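Local coordinates for Lmo2051 protein (Listeria monocytogenes, PDB 3I18) that probably hydrolyses proteins as an ATP-dependent serine peptidase of the S16 family, and is represented here by its PDZ domain, at residues 11-16 with 86-91; 22-27 with 70-75; 31-36 with 57-62. All coordinates share one frame; numbering follows the deposited sequence.

Contact 1: 11-16 with 86-91; sequences VMSVKD and GITLVD. Unlike the reference sequence in segment 11-16: Met12 (reference Leu).
Val11 and Ile87 meet through their branch ends. The two side chains cross at about a right angle, with Val11 CG2 4.2 Å from Ile87 CD1. The CB of Val11 points away from strand 87-89, and its side chain also packs on Ile30. Met12, a selenomethionine where the reference sequence has leucine, follows. Its backbone N gives a nearly straight bond to Thr88 O (2.8 Å, 170° at the hydrogen). The side chain runs out with CG anti to the backbone N and bends at chi3 (72°). This bend carries the methyl over to the partner strand, with Met12 CE 3.7 Å from Leu89 O. Val90 and Leu93, the latter from the C-terminal tag, also touch this side chain. Ser13 lies tight against Thr88: its CB is 3.0 Å from Thr88 OG1. Its carbonyl accepts the second backbone bond, from Thr88 N to Ser13 O at 2.9 Å. The CA-H of Ile87 also approaches the same oxygen. Val14 turns back to the face that carries Ile87. The two side chains lie side by side and point the same way, with Val14 CG2 3.8 Å from Ile87 CG2. Lys15 closes the ladder. Its N gives a straight bond to Gly86 O (2.9 Å, 179° at the hydrogen). Its CB rests on that carbonyl too, Lys15 CB to Gly86 O being 3.6 Å. On the far edge of 86-91, Gly86 and Ile87 bond through their backbones to His100 of the expression tag. Met12 and Ser13 both face Thr88. This makes a classic beta bulge in an antiparallel pair, which joins the first and last strands of the PDZ domain sheet.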
loop_
_atom_site.group_PDB
_atom_site.type_symbol
_atom_site.label_atom_id
_atom_site.label_comp_id
_atom_site.label_asym_id
_atom_site.label_seq_id
_atom_site.Cartn_x
_atom_site.Cartn_y
_atom_site.Cartn_z
ATOM N N VAL A 11 5.255 3.346 4.327
ATOM C CA VAL A 11 5.726 3.509 2.956
ATOM C C VAL A 11 7.154 4.056 2.966
ATOM O O VAL A 11 7.452 5.010 3.681
ATOM C CB VAL A 11 4.819 4.491 2.176
ATOM C CG1 VAL A 11 5.351 4.693 0.766
ATOM C CG2 VAL A 11 3.398 3.954 2.134
HETATM N N MSE A 12 8.035 3.460 2.171
HETATM C CA MSE A 12 9.422 3.912 2.133
HETATM C C MSE A 12 9.785 4.605 0.837
HETATM O O MSE A 12 10.730 5.391 0.788
HETATM C CB MSE A 12 10.370 2.736 2.362
HETATM C CG MSE A 12 11.834 3.108 2.246
HETATM SE SE MSE A 12 12.941 1.762 2.991
HETATM C CE MSE A 12 12.718 0.411 1.624
ATOM N N SER A 13 9.042 4.294 -0.217
ATOM C CA SER A 13 9.269 4.889 -1.526
ATOM C C SER A 13 8.018 4.711 -2.374
ATOM O O SER A 13 7.311 3.715 -2.235
ATOM C CB SER A 13 10.447 4.215 -2.226
ATOM O OG SER A 13 10.583 4.692 -3.553
ATOM N N VAL A 14 7.760 5.675 -3.252
ATOM C CA VAL A 14 6.600 5.640 -4.131
ATOM C C VAL A 14 7.053 5.936 -5.559
ATOM O O VAL A 14 7.767 6.913 -5.788
ATOM C CB VAL A 14 5.554 6.710 -3.716
ATOM C CG1 VAL A 14 4.301 6.570 -4.559
ATOM C CG2 VAL A 14 5.215 6.570 -2.225
ATOM N N LYS A 15 6.676 5.092 -6.518
ATOM C CA LYS A 15 7.049 5.344 -7.915
ATOM C C LYS A 15 6.445 6.689 -8.307
ATOM O O LYS A 15 5.264 6.926 -8.078
ATOM C CB LYS A 15 6.477 4.263 -8.833
ATOM C CG LYS A 15 7.277 2.977 -8.903
ATOM C CD LYS A 15 6.511 1.940 -9.709
ATOM C CE LYS A 15 7.385 0.765 -10.081
ATOM N NZ LYS A 15 8.391 1.160 -11.102
ATOM N N ASP A 16 7.244 7.557 -8.920
ATOM C CA ASP A 16 6.775 8.886 -9.307
ATOM C C ASP A 16 5.924 8.954 -10.571
ATOM O O ASP A 16 5.435 10.025 -10.930
ATOM C CB ASP A 16 7.967 9.831 -9.470
ATOM C CG ASP A 16 9.011 9.287 -10.421
ATOM O OD1 ASP A 16 8.629 8.738 -11.480
ATOM O OD2 ASP A 16 10.217 9.417 -10.119
ATOM N N GLY A 86 2.641 0.329 -6.222
ATOM C CA GLY A 86 3.817 1.000 -6.753
ATOM C C GLY A 86 4.644 1.637 -5.658
ATOM O O GLY A 86 5.124 2.757 -5.818
ATOM N N ILE A 87 4.825 0.916 -4.553
ATOM C CA ILE A 87 5.577 1.417 -3.408
ATOM C C ILE A 87 6.473 0.353 -2.775
ATOM O O ILE A 87 6.279 -0.847 -2.987
ATOM C CB ILE A 87 4.613 1.900 -2.303
ATOM C CG1 ILE A 87 3.682 0.749 -1.898
ATOM C CG2 ILE A 87 3.799 3.089 -2.788
ATOM C CD1 ILE A 87 2.640 1.111 -0.841
ATOM N N THR A 88 7.468 0.793 -2.009
ATOM C CA THR A 88 8.318 -0.140 -1.282
ATOM C C THR A 88 7.947 0.114 0.175
ATOM O O THR A 88 7.520 1.220 0.533
ATOM C CB THR A 88 9.838 0.115 -1.494
ATOM O OG1 THR A 88 10.166 1.460 -1.126
ATOM C CG2 THR A 88 10.221 -0.120 -2.950
ATOM N N LEU A 89 8.092 -0.909 1.007
ATOM C CA LEU A 89 7.737 -0.822 2.421
ATOM C C LEU A 89 8.957 -0.989 3.314
ATOM O O LEU A 89 9.931 -1.638 2.934
ATOM C CB LEU A 89 6.729 -1.922 2.760
ATOM C CG LEU A 89 5.604 -2.155 1.741
ATOM C CD1 LEU A 89 4.808 -3.403 2.109
ATOM C CD2 LEU A 89 4.714 -0.938 1.683
ATOM N N VAL A 90 8.895 -0.420 4.514
ATOM C CA VAL A 90 10.012 -0.528 5.447
ATOM C C VAL A 90 10.318 -1.988 5.791
ATOM O O VAL A 90 11.462 -2.338 6.086
ATOM C CB VAL A 90 9.726 0.265 6.741
ATOM C CG1 VAL A 90 10.798 -0.023 7.781
ATOM C CG2 VAL A 90 9.691 1.755 6.427
ATOM N N ASP A 91 9.297 -2.839 5.733
ATOM C CA ASP A 91 9.474 -4.256 6.041
ATOM C C ASP A 91 10.379 -4.929 5.012
ATOM O O ASP A 91 10.979 -5.970 5.287
ATOM C CB ASP A 91 8.117 -4.968 6.072
ATOM C CG ASP A 91 8.161 -6.278 6.847
ATOM O OD1 ASP A 91 8.280 -6.233 8.092
ATOM O OD2 ASP A 91 8.080 -7.355 6.213
#

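Contact 2: 22-27 with 70-75; sequences DVLHAG and ADIKLT
Val23 lies over Ala70 and Ile72, where a loop of the PDZ fold packs on the Ala70 and Ile72 side of strand 66-76. The loop links strands 9-14 and 29-33. The contact is small and carried by three residues of the strand and two of the loop. The backbones stay well apart, with 7.1 Å between Val23 CA and Ala70 CA, so methyl groups span the gap and no backbone ladder forms. The tight part begins at Val23. Its CB points toward the strand and its two methyls divide the work. CG1, anti to the backbone N (chi1 176°), reaches the methyl of Ala70, with Val23 CG1 3.7 Å from Ala70 CB. The other branch drops beside the stem of the isoleucine, with Val23 CG2 4.1 Å from Ile72 CG1. It also comes near the strand backbone, Val23 CG2 to Asp71 O being 4.2 Å. The Val23 and Ile72 side chains meet at a slant. Ile72 sends its long branch inward, with CG1 anti to the carbonyl carbon (chi1 -58°) and an extended chi2, and this brings CD1 against both loop residues. Ala20 and Ile85 also pack on Ile72, so this end is well buried. The loose side is polar. Asp71 points its CB away from the loop and is solvent-exposed; Thr56 and Lys58 touch its side chain. Ala70 and Val23 are partly exposed and sit at the border of the apolar patch. Tyr61, on strand 56-63, touches both Val23 and Leu24 and continues the apolar surface. Leu24 is buried, and its side chain stands at about a right angle to that of Ile72. Between these two buried residues methyl meets methyl: Leu24 CD1 lies 3.8 Å from Ile72 CD1.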
loop_
_atom_site.group_PDB
_atom_site.type_symbol
_atom_site.label_atom_id
_atom_site.label_comp_id
_atom_site.label_asym_id
_atom_site.label_seq_id
_atom_site.Cartn_x
_atom_site.Cartn_y
_atom_site.Cartn_z
ATOM N N ASP A 22 0.183 10.276 -6.701
ATOM C CA ASP A 22 -0.733 11.399 -6.583
ATOM C C ASP A 22 -1.512 11.341 -5.265
ATOM O O ASP A 22 -2.380 12.176 -5.016
ATOM C CB ASP A 22 -1.692 11.394 -7.780
ATOM C CG ASP A 22 -1.797 12.752 -8.454
ATOM O OD1 ASP A 22 -0.771 13.459 -8.547
ATOM O OD2 ASP A 22 -2.904 13.102 -8.909
ATOM N N VAL A 23 -1.182 10.365 -4.420
ATOM C CA VAL A 23 -1.852 10.189 -3.127
ATOM C C VAL A 23 -0.892 9.995 -1.947
ATOM O O VAL A 23 -0.919 10.757 -0.979
ATOM C CB VAL A 23 -2.794 8.955 -3.143
ATOM C CG1 VAL A 23 -3.392 8.735 -1.762
ATOM C CG2 VAL A 23 -3.888 9.136 -4.174
ATOM N N LEU A 24 -0.052 8.965 -2.031
ATOM C CA LEU A 24 0.881 8.637 -0.954
ATOM C C LEU A 24 2.229 9.341 -1.033
ATOM O O LEU A 24 2.633 9.838 -2.085
ATOM C CB LEU A 24 1.111 7.118 -0.923
ATOM C CG LEU A 24 -0.119 6.222 -0.740
ATOM C CD1 LEU A 24 0.264 4.772 -0.942
ATOM C CD2 LEU A 24 -0.712 6.445 0.648
ATOM N N HIS A 25 2.917 9.378 0.104
ATOM C CA HIS A 25 4.242 9.978 0.196
ATOM C C HIS A 25 5.089 9.108 1.110
ATOM O O HIS A 25 4.563 8.357 1.936
ATOM C CB HIS A 25 4.169 11.402 0.761
ATOM C CG HIS A 25 3.646 12.418 -0.206
ATOM N ND1 HIS A 25 2.309 12.742 -0.301
ATOM C CD2 HIS A 25 4.284 13.184 -1.125
ATOM C CE1 HIS A 25 2.147 13.663 -1.236
ATOM N NE2 HIS A 25 3.329 13.947 -1.752
ATOM N N ALA A 26 6.405 9.199 0.958
ATOM C CA ALA A 26 7.310 8.418 1.785
ATOM C C ALA A 26 7.087 8.803 3.241
ATOM O O ALA A 26 7.016 9.988 3.572
ATOM C CB ALA A 26 8.748 8.693 1.376
ATOM N N GLY A 27 6.961 7.798 4.100
ATOM C CA GLY A 27 6.747 8.055 5.512
ATOM C C GLY A 27 5.319 7.807 5.960
ATOM O O GLY A 27 5.064 7.624 7.149
ATOM N N ALA A 70 -8.173 7.516 0.404
ATOM C CA ALA A 70 -8.233 7.759 -1.025
ATOM C C ALA A 70 -8.162 6.454 -1.786
ATOM O O ALA A 70 -7.716 5.433 -1.260
ATOM C CB ALA A 70 -7.088 8.673 -1.440
ATOM N N ASP A 71 -8.617 6.495 -3.030
ATOM C CA ASP A 71 -8.592 5.326 -3.887
ATOM C C ASP A 71 -7.340 5.376 -4.739
ATOM O O ASP A 71 -6.906 6.452 -5.166
ATOM C CB ASP A 71 -9.812 5.297 -4.811
ATOM C CG ASP A 71 -11.084 4.952 -4.087
ATOM O OD1 ASP A 71 -11.064 4.027 -3.246
ATOM O OD2 ASP A 71 -12.119 5.598 -4.374
ATOM N N ILE A 72 -6.757 4.210 -4.984
ATOM C CA ILE A 72 -5.559 4.134 -5.803
ATOM C C ILE A 72 -5.747 2.997 -6.788
ATOM O O ILE A 72 -6.173 1.911 -6.415
ATOM C CB ILE A 72 -4.309 3.887 -4.938
ATOM C CG1 ILE A 72 -4.175 5.013 -3.908
ATOM C CG2 ILE A 72 -3.060 3.847 -5.813
ATOM C CD1 ILE A 72 -2.946 4.884 -3.014
ATOM N N LYS A 73 -5.469 3.265 -8.059
ATOM C CA LYS A 73 -5.603 2.243 -9.083
ATOM C C LYS A 73 -4.329 1.414 -9.083
ATOM O O LYS A 73 -3.222 1.956 -8.997
ATOM C CB LYS A 73 -5.829 2.889 -10.455
ATOM C CG LYS A 73 -6.010 1.903 -11.606
ATOM C CD LYS A 73 -6.788 2.534 -12.756
ATOM C CE LYS A 73 -8.232 2.813 -12.346
ATOM N NZ LYS A 73 -9.071 3.316 -13.473
ATOM N N LEU A 74 -4.488 0.099 -9.167
ATOM C CA LEU A 74 -3.341 -0.802 -9.172
ATOM C C LEU A 74 -2.716 -0.818 -10.554
ATOM O O LEU A 74 -3.414 -0.728 -11.562
ATOM C CB LEU A 74 -3.780 -2.215 -8.795
ATOM C CG LEU A 74 -4.341 -2.378 -7.377
ATOM C CD1 LEU A 74 -4.635 -3.840 -7.128
ATOM C CD2 LEU A 74 -3.318 -1.866 -6.366
ATOM N N THR A 75 -1.395 -0.923 -10.590
ATOM C CA THR A 75 -0.668 -0.959 -11.851
ATOM C C THR A 75 0.170 -2.230 -11.831
ATOM O O THR A 75 0.113 -2.989 -10.869
ATOM C CB THR A 75 0.237 0.293 -11.998
ATOM O OG1 THR A 75 0.801 0.327 -13.317
ATOM C CG2 THR A 75 1.345 0.279 -10.957
#

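Contact 3: 31-36 with 57-62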
loop_
_atom_site.group_PDB
_atom_site.type_symbol
_atom_site.label_atom_id
_atom_site.label_comp_id
_atom_site.label_asym_id
_atom_site.label_seq_id
_atom_site.Cartn_x
_atom_site.Cartn_y
_atom_site.Cartn_z
ATOM N N THR A 31 -2.982 2.013 7.153
ATOM C CA THR A 31 -3.650 1.252 8.202
ATOM C C THR A 31 -4.714 0.269 7.736
ATOM O O THR A 31 -4.970 -0.726 8.407
ATOM C CB THR A 31 -4.286 2.208 9.234
ATOM O OG1 THR A 31 -5.209 3.086 8.574
ATOM C CG2 THR A 31 -3.211 3.042 9.908
ATOM N N GLU A 32 -5.331 0.540 6.592
ATOM C CA GLU A 32 -6.359 -0.345 6.064
ATOM C C GLU A 32 -6.384 -0.289 4.546
ATOM O O GLU A 32 -6.049 0.729 3.939
ATOM C CB GLU A 32 -7.744 0.033 6.610
ATOM C CG GLU A 32 -7.919 -0.195 8.108
ATOM C CD GLU A 32 -9.369 -0.115 8.561
ATOM O OE1 GLU A 32 -9.632 -0.394 9.751
ATOM O OE2 GLU A 32 -10.248 0.224 7.742
ATOM N N ILE A 33 -6.751 -1.410 3.944
ATOM C CA ILE A 33 -6.865 -1.507 2.500
ATOM C C ILE A 33 -8.204 -2.204 2.245
ATOM O O ILE A 33 -8.487 -3.271 2.798
ATOM C CB ILE A 33 -5.668 -2.294 1.893
ATOM C CG1 ILE A 33 -5.796 -2.341 0.371
ATOM C CG2 ILE A 33 -5.590 -3.699 2.482
ATOM C CD1 ILE A 33 -4.524 -2.805 -0.330
ATOM N N ASP A 34 -9.036 -1.561 1.432
ATOM C CA ASP A 34 -10.367 -2.049 1.096
ATOM C C ASP A 34 -11.267 -2.249 2.321
ATOM O O ASP A 34 -12.020 -3.222 2.421
ATOM C CB ASP A 34 -10.272 -3.319 0.239
ATOM C CG ASP A 34 -10.008 -3.005 -1.229
ATOM O OD1 ASP A 34 -9.802 -3.941 -2.033
ATOM O OD2 ASP A 34 -10.017 -1.812 -1.599
ATOM N N GLY A 35 -11.173 -1.294 3.245
ATOM C CA GLY A 35 -11.984 -1.294 4.456
ATOM C C GLY A 35 -11.593 -2.253 5.564
ATOM O O GLY A 35 -12.325 -2.406 6.549
ATOM N N ASN A 36 -10.437 -2.884 5.427
ATOM C CA ASN A 36 -9.995 -3.843 6.424
ATOM C C ASN A 36 -8.553 -3.646 6.877
ATOM O O ASN A 36 -7.690 -3.241 6.098
ATOM C CB ASN A 36 -10.180 -5.263 5.873
ATOM C CG ASN A 36 -11.646 -5.616 5.650
ATOM O OD1 ASN A 36 -12.422 -5.716 6.603
ATOM N ND2 ASN A 36 -12.031 -5.797 4.390
ATOM N N VAL A 57 -8.172 0.150 -5.176
ATOM C CA VAL A 57 -8.152 -0.213 -3.759
ATOM C C VAL A 57 -8.359 1.037 -2.918
ATOM O O VAL A 57 -7.859 2.110 -3.255
ATOM C CB VAL A 57 -6.807 -0.878 -3.331
ATOM C CG1 VAL A 57 -6.651 -2.237 -4.002
ATOM C CG2 VAL A 57 -5.634 0.020 -3.670
ATOM N N LYS A 58 -9.109 0.903 -1.830
ATOM C CA LYS A 58 -9.357 2.028 -0.935
ATOM C C LYS A 58 -8.262 1.988 0.109
ATOM O O LYS A 58 -8.084 0.973 0.781
ATOM C CB LYS A 58 -10.725 1.904 -0.251
ATOM C CG LYS A 58 -11.019 3.046 0.726
ATOM C CD LYS A 58 -12.481 3.083 1.162
ATOM C CE LYS A 58 -12.879 1.822 1.912
ATOM N NZ LYS A 58 -14.304 1.860 2.373
ATOM N N ILE A 59 -7.529 3.088 0.245
ATOM C CA ILE A 59 -6.427 3.143 1.195
ATOM C C ILE A 59 -6.642 4.159 2.310
ATOM O O ILE A 59 -6.916 5.330 2.041
ATOM C CB ILE A 59 -5.089 3.493 0.473
ATOM C CG1 ILE A 59 -4.751 2.435 -0.582
ATOM C CG2 ILE A 59 -3.954 3.571 1.484
ATOM C CD1 ILE A 59 -4.410 1.070 -0.015
ATOM N N ASN A 60 -6.554 3.703 3.561
ATOM C CA ASN A 60 -6.666 4.604 4.707
ATOM C C ASN A 60 -5.227 4.748 5.199
ATOM O O ASN A 60 -4.552 3.750 5.464
ATOM C CB ASN A 60 -7.535 4.014 5.836
ATOM C CG ASN A 60 -9.021 4.010 5.507
ATOM O OD1 ASN A 60 -9.529 3.077 4.895
ATOM N ND2 ASN A 60 -9.722 5.066 5.913
ATOM N N TYR A 61 -4.752 5.981 5.304
ATOM C CA TYR A 61 -3.375 6.219 5.727
ATOM C C TYR A 61 -3.253 7.531 6.480
ATOM O O TYR A 61 -4.120 8.393 6.386
ATOM C CB TYR A 61 -2.455 6.273 4.501
ATOM C CG TYR A 61 -2.765 7.419 3.554
ATOM C CD1 TYR A 61 -3.834 7.347 2.662
ATOM C CD2 TYR A 61 -2.013 8.591 3.581
ATOM C CE1 TYR A 61 -4.146 8.419 1.821
ATOM C CE2 TYR A 61 -2.320 9.664 2.749
ATOM C CZ TYR A 61 -3.384 9.571 1.875
ATOM O OH TYR A 61 -3.691 10.631 1.053
ATOM N N LYS A 62 -2.165 7.681 7.224
ATOM C CA LYS A 62 -1.927 8.905 7.966
ATOM C C LYS A 62 -0.784 9.638 7.289
ATOM O O LYS A 62 0.261 9.050 7.015
ATOM C CB LYS A 62 -1.567 8.590 9.422
ATOM C CG LYS A 62 -0.398 7.642 9.561
ATOM C CD LYS A 62 -0.113 7.282 11.010
ATOM C CE LYS A 62 0.413 8.466 11.797
ATOM N NZ LYS A 62 0.864 8.044 13.162
HETATM O O HOH W 1 -9.272 0.898 3.383
#
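Asp34 reaches across to Lys58 with both its backbone and its side chain. The backbone bond runs from Asp34 N to Lys58 O (2.8 Å). The carboxylate returns a second one, Lys58 N to Asp34 OD2 at 2.9 Å, met nearly along the C-O axis. OD2 therefore acts like the strand carbonyl that would continue the ladder. With CG anti to the carbonyl carbon (chi1 -81°), the carboxylate curls back toward Val57, and Asp34 OD2 lies 3.3 Å from Val57 CA. Lys58 O is also met by a water that donates to it and accepts from Gly35 N, and by the CA-H of Ile33. Further along, Asn60 N binds Glu32 O at 3.0 Å and is almost straight (177°). Asn60 O accepts from Thr31 N at 2.9 Å, and from Glu32 N only weakly. Thr31 and Glu32 thus share one partner residue, a classic beta bulge. The side chains of Glu32 and Asn60 lie side by side, pointing the same way, on one face of the pair. The other face is apolar: Ile33 and Ile59 also lie alongside each other, with Ile33 CG1 3.7 Å from Ile59 CD1. The next shell positions the Asp34 carboxylate and Ile33. A type I' beta turn from Ile33 to Asn36 turns the chain at Asp34 and Gly35 and carries the Asp34 carboxylate. The second carboxylate oxygen, Asp34 OD1, is bonded to Tyr47 OH on helix 41-49. The same helix covers Ile33 through Phe44, Tyr47 and Ile48. Strand 57-62 in turn pairs on its far edge with strand 66-76, so it is flanked in the sheet by 29-33 and 66-76, and helix 41-49 covers the Ile33 side.

In the fold
Contacts 1 and 3 are both antiparallel strand pairs of the one PDZ sheet, and each carries a classic bulge. Contact 1 joins the first and last strands, whereas contact 3 joins strands next to each other in sequence order. They lie on opposite sides of the chain's centre, their nearest atoms about 7 Å apart. Contact 2 differs in chemistry: it is apolar side-chain packing of a loop on a strand. It touches both others, with the backbone of Gly27 meeting Val11 and strand 70-73 bonding along strand 57-62. All three mix buried and exposed residues. Contact 3 adds a bridging water and a side-chain carboxylate to its ladder.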